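Local structure of thiol-disulfide isomerase and thioredoxins (Corynebacterium glutamicum, 3LOR) at residues I124-R134 against L146-E156. The protein probably acts as a thioredoxin-fold thiol-disulfide oxidoreductase or isomerase, and can bind calcium. Numbering follows the deposited sequence.
Sequences IILADRKGRIR and LGLLLGSLLSE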
# COMPACT_ATOMS: atom_id res chain seq x y z
N ILE A 124 -3.71 -20.81 6.93
CA ILE A 124 -4.26 -20.50 8.22
C ILE A 124 -5.23 -21.55 8.68
O ILE A 124 -5.98 -22.06 7.92
CB ILE A 124 -4.90 -19.14 8.23
CG1 ILE A 124 -3.92 -18.11 7.77
CG2 ILE A 124 -5.20 -18.72 9.58
CD1 ILE A 124 -4.40 -16.78 7.99
N ILE A 125 -5.16 -21.88 9.94
CA ILE A 125 -6.13 -22.69 10.55
C ILE A 125 -6.74 -21.87 11.67
O ILE A 125 -6.03 -21.37 12.51
CB ILE A 125 -5.50 -23.97 11.12
CG1 ILE A 125 -4.80 -24.78 10.04
CG2 ILE A 125 -6.49 -24.80 11.80
CD1 ILE A 125 -4.03 -25.86 10.56
N LEU A 126 -8.05 -21.75 11.66
CA LEU A 126 -8.78 -21.17 12.76
C LEU A 126 -9.56 -22.18 13.53
O LEU A 126 -10.24 -22.97 12.97
CB LEU A 126 -9.71 -20.07 12.31
CG LEU A 126 -9.15 -18.98 11.44
CD1 LEU A 126 -10.21 -18.18 10.86
CD2 LEU A 126 -8.17 -18.15 12.13
N ALA A 127 -9.41 -22.17 14.82
CA ALA A 127 -10.21 -22.97 15.71
C ALA A 127 -11.00 -22.10 16.66
O ALA A 127 -10.60 -21.03 16.98
CB ALA A 127 -9.37 -23.92 16.46
N ASP A 128 -12.14 -22.61 17.07
CA ASP A 128 -13.02 -21.91 17.99
C ASP A 128 -12.67 -22.08 19.45
O ASP A 128 -11.74 -22.70 19.78
CB ASP A 128 -14.49 -22.20 17.71
CG ASP A 128 -14.87 -23.63 17.92
OD1 ASP A 128 -15.73 -24.10 17.22
OD2 ASP A 128 -14.31 -24.30 18.76
N ARG A 129 -13.49 -21.51 20.31
CA ARG A 129 -13.34 -21.54 21.75
C ARG A 129 -13.41 -22.93 22.39
O ARG A 129 -12.90 -23.14 23.44
CB ARG A 129 -14.30 -20.59 22.42
CG ARG A 129 -14.01 -19.16 22.17
CD ARG A 129 -14.74 -18.31 23.13
NE ARG A 129 -15.16 -17.03 22.62
CZ ARG A 129 -14.55 -15.91 22.91
NH1 ARG A 129 -13.50 -15.92 23.66
NH2 ARG A 129 -14.98 -14.78 22.42
N LYS A 130 -14.02 -23.88 21.71
CA LYS A 130 -13.97 -25.26 22.16
C LYS A 130 -12.87 -26.08 21.51
O LYS A 130 -12.80 -27.25 21.71
CB LYS A 130 -15.30 -25.97 22.03
CG LYS A 130 -16.44 -25.09 22.05
CD LYS A 130 -17.34 -25.40 23.16
CE LYS A 130 -18.77 -25.16 22.76
NZ LYS A 130 -19.72 -25.07 23.87
N GLY A 131 -12.00 -25.42 20.78
CA GLY A 131 -10.89 -26.08 20.14
C GLY A 131 -11.16 -26.81 18.87
O GLY A 131 -10.42 -27.62 18.45
N ARG A 132 -12.22 -26.49 18.20
CA ARG A 132 -12.47 -27.22 17.00
C ARG A 132 -12.21 -26.42 15.74
O ARG A 132 -12.44 -25.27 15.72
CB ARG A 132 -13.78 -27.98 17.06
CG ARG A 132 -14.98 -27.25 16.80
CD ARG A 132 -16.12 -27.78 17.63
NE ARG A 132 -16.87 -26.67 18.14
CZ ARG A 132 -18.12 -26.68 18.57
NH1 ARG A 132 -18.83 -27.78 18.58
NH2 ARG A 132 -18.66 -25.57 18.99
N ILE A 133 -11.66 -27.05 14.73
CA ILE A 133 -11.26 -26.38 13.53
C ILE A 133 -12.46 -25.92 12.74
O ILE A 133 -13.36 -26.66 12.48
CB ILE A 133 -10.38 -27.28 12.70
CG1 ILE A 133 -9.06 -27.45 13.40
CG2 ILE A 133 -10.11 -26.72 11.34
CD1 ILE A 133 -8.38 -28.59 13.01
N ARG A 134 -12.47 -24.65 12.41
CA ARG A 134 -13.58 -24.07 11.72
C ARG A 134 -13.28 -23.55 10.34
O ARG A 134 -14.16 -23.45 9.54
CB ARG A 134 -14.23 -23.02 12.57
CG ARG A 134 -14.61 -23.50 13.91
CD ARG A 134 -15.90 -24.22 13.92
NE ARG A 134 -16.98 -23.36 13.48
CZ ARG A 134 -17.69 -22.58 14.28
NH1 ARG A 134 -17.46 -22.56 15.55
NH2 ARG A 134 -18.63 -21.84 13.78
N LEU A 146 -10.36 -11.64 7.19
CA LEU A 146 -9.85 -12.26 8.37
C LEU A 146 -10.46 -11.66 9.64
O LEU A 146 -10.81 -12.37 10.53
CB LEU A 146 -8.33 -12.21 8.41
CG LEU A 146 -7.66 -13.11 9.44
CD1 LEU A 146 -8.07 -14.50 9.38
CD2 LEU A 146 -6.19 -13.03 9.47
N GLY A 147 -10.66 -10.37 9.67
CA GLY A 147 -11.34 -9.77 10.76
C GLY A 147 -12.74 -10.29 10.87
O GLY A 147 -13.16 -10.62 11.92
N LEU A 148 -13.43 -10.40 9.76
CA LEU A 148 -14.78 -10.88 9.78
C LEU A 148 -14.80 -12.29 10.33
O LEU A 148 -15.61 -12.58 11.14
CB LEU A 148 -15.43 -10.87 8.41
CG LEU A 148 -15.83 -9.60 7.68
CD1 LEU A 148 -16.28 -9.89 6.30
CD2 LEU A 148 -16.87 -8.90 8.41
N LEU A 149 -13.89 -13.14 9.90
CA LEU A 149 -13.85 -14.48 10.38
C LEU A 149 -13.56 -14.61 11.84
O LEU A 149 -14.25 -15.31 12.50
CB LEU A 149 -12.86 -15.33 9.59
CG LEU A 149 -13.16 -15.51 8.12
CD1 LEU A 149 -12.02 -16.07 7.42
CD2 LEU A 149 -14.36 -16.30 7.88
N LEU A 150 -12.55 -13.92 12.34
CA LEU A 150 -12.27 -13.90 13.75
C LEU A 150 -13.38 -13.31 14.58
O LEU A 150 -13.75 -13.82 15.58
CB LEU A 150 -11.00 -13.14 14.04
CG LEU A 150 -9.75 -13.85 13.65
CD1 LEU A 150 -8.61 -13.10 13.99
CD2 LEU A 150 -9.69 -15.12 14.33
N GLY A 151 -13.92 -12.21 14.13
CA GLY A 151 -14.91 -11.50 14.87
C GLY A 151 -16.09 -12.40 15.05
O GLY A 151 -16.67 -12.42 16.07
N SER A 152 -16.41 -13.15 14.04
CA SER A 152 -17.49 -14.08 14.08
C SER A 152 -17.30 -15.24 15.08
O SER A 152 -18.19 -15.58 15.78
CB SER A 152 -17.71 -14.59 12.68
OG SER A 152 -18.52 -15.69 12.63
N LEU A 153 -16.11 -15.81 15.15
CA LEU A 153 -15.79 -16.85 16.12
C LEU A 153 -15.82 -16.36 17.53
O LEU A 153 -16.26 -17.03 18.40
CB LEU A 153 -14.47 -17.51 15.82
CG LEU A 153 -14.43 -18.26 14.53
CD1 LEU A 153 -13.08 -18.64 14.20
CD2 LEU A 153 -15.27 -19.43 14.59
N LEU A 154 -15.35 -15.15 17.72
CA LEU A 154 -15.26 -14.54 19.01
C LEU A 154 -16.59 -14.35 19.66
O LEU A 154 -16.68 -14.45 20.84
CB LEU A 154 -14.53 -13.22 18.95
CG LEU A 154 -13.02 -13.32 18.98
CD1 LEU A 154 -12.44 -12.07 18.56
CD2 LEU A 154 -12.52 -13.73 20.29
N SER A 155 -17.62 -14.09 18.90
CA SER A 155 -18.89 -13.76 19.50
C SER A 155 -19.88 -14.90 19.46
O SER A 155 -20.98 -14.73 19.85
CB SER A 155 -19.51 -12.57 18.80
OG SER A 155 -20.12 -12.96 17.60
N GLU A 156 -19.47 -16.05 19.00
CA GLU A 156 -20.37 -17.17 18.95
C GLU A 156 -20.70 -17.55 20.35
O GLU A 156 -19.84 -17.63 21.21
CB GLU A 156 -19.70 -18.34 18.30
CG GLU A 156 -20.23 -18.68 16.98
CD GLU A 156 -19.55 -19.91 16.47
OE1 GLU A 156 -18.75 -20.46 17.22
OE2 GLU A 156 -19.80 -20.33 15.34
O HOH W 1 -15.72 -19.83 19.23
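In this thioredoxin fold the C-terminal helix 143-154 packs against one face of the sheet, at the hairpin of strands 123-127 and 133-138. Leu126 and Leu153 carry most of the apolar contact. Leu126 CB meets Leu153 CD1 at 4.1 Å. Leu126 CD2 meets Leu150 CD2 at 4.0 Å, while its CD1 rests on CB of Leu149. The Leu126 side chain crosses those of Leu149 and Leu150 at about a right angle.

At the C-terminal end of the helix the contact turns polar. The Arg134 chain bends at chi2 and chi3 (-83° and -61°), which folds its guanidinium over Leu153. CD2 of Leu153 sits over the centre of one guanidinium face, 3.9 Å above the plane. The edge of the group faces the Glu156 carboxylate, with the two planes 18° apart. The salt bridge pairs Arg134 NH1 with Glu156 OE1 (3.0 Å) and NH2 with OE2, the latter modelled at a doubtful 2.5 Å. Arg134 NH1 also donates to the anti lone pair of Asp128 OD1 at 2.9 Å. The syn lone pair of that oxygen takes Arg132 NE. Asp128 OD2 accepts Lys130 N, an Asx turn, and Arg132 N from opposite faces of the carboxylate. These four bonds fix the aspartate at the start of the type I turn 128-131.

Arg129 NH2 points at Leu154 O. The modelled 2.3 Å is too short to take literally; an ordinary hydrogen bond is likely. A water joins Arg129 N to Leu153 O.

Arg129 NH1 also bonds Gly30 O. Val34 of the adjacent strand 32-38 touches Leu126 and Leu150. Ile124 and Leu146 both reach Gln52 of helix 43-59. Leu148, Leu150, Ser152 and Ser155 contact the second subunit.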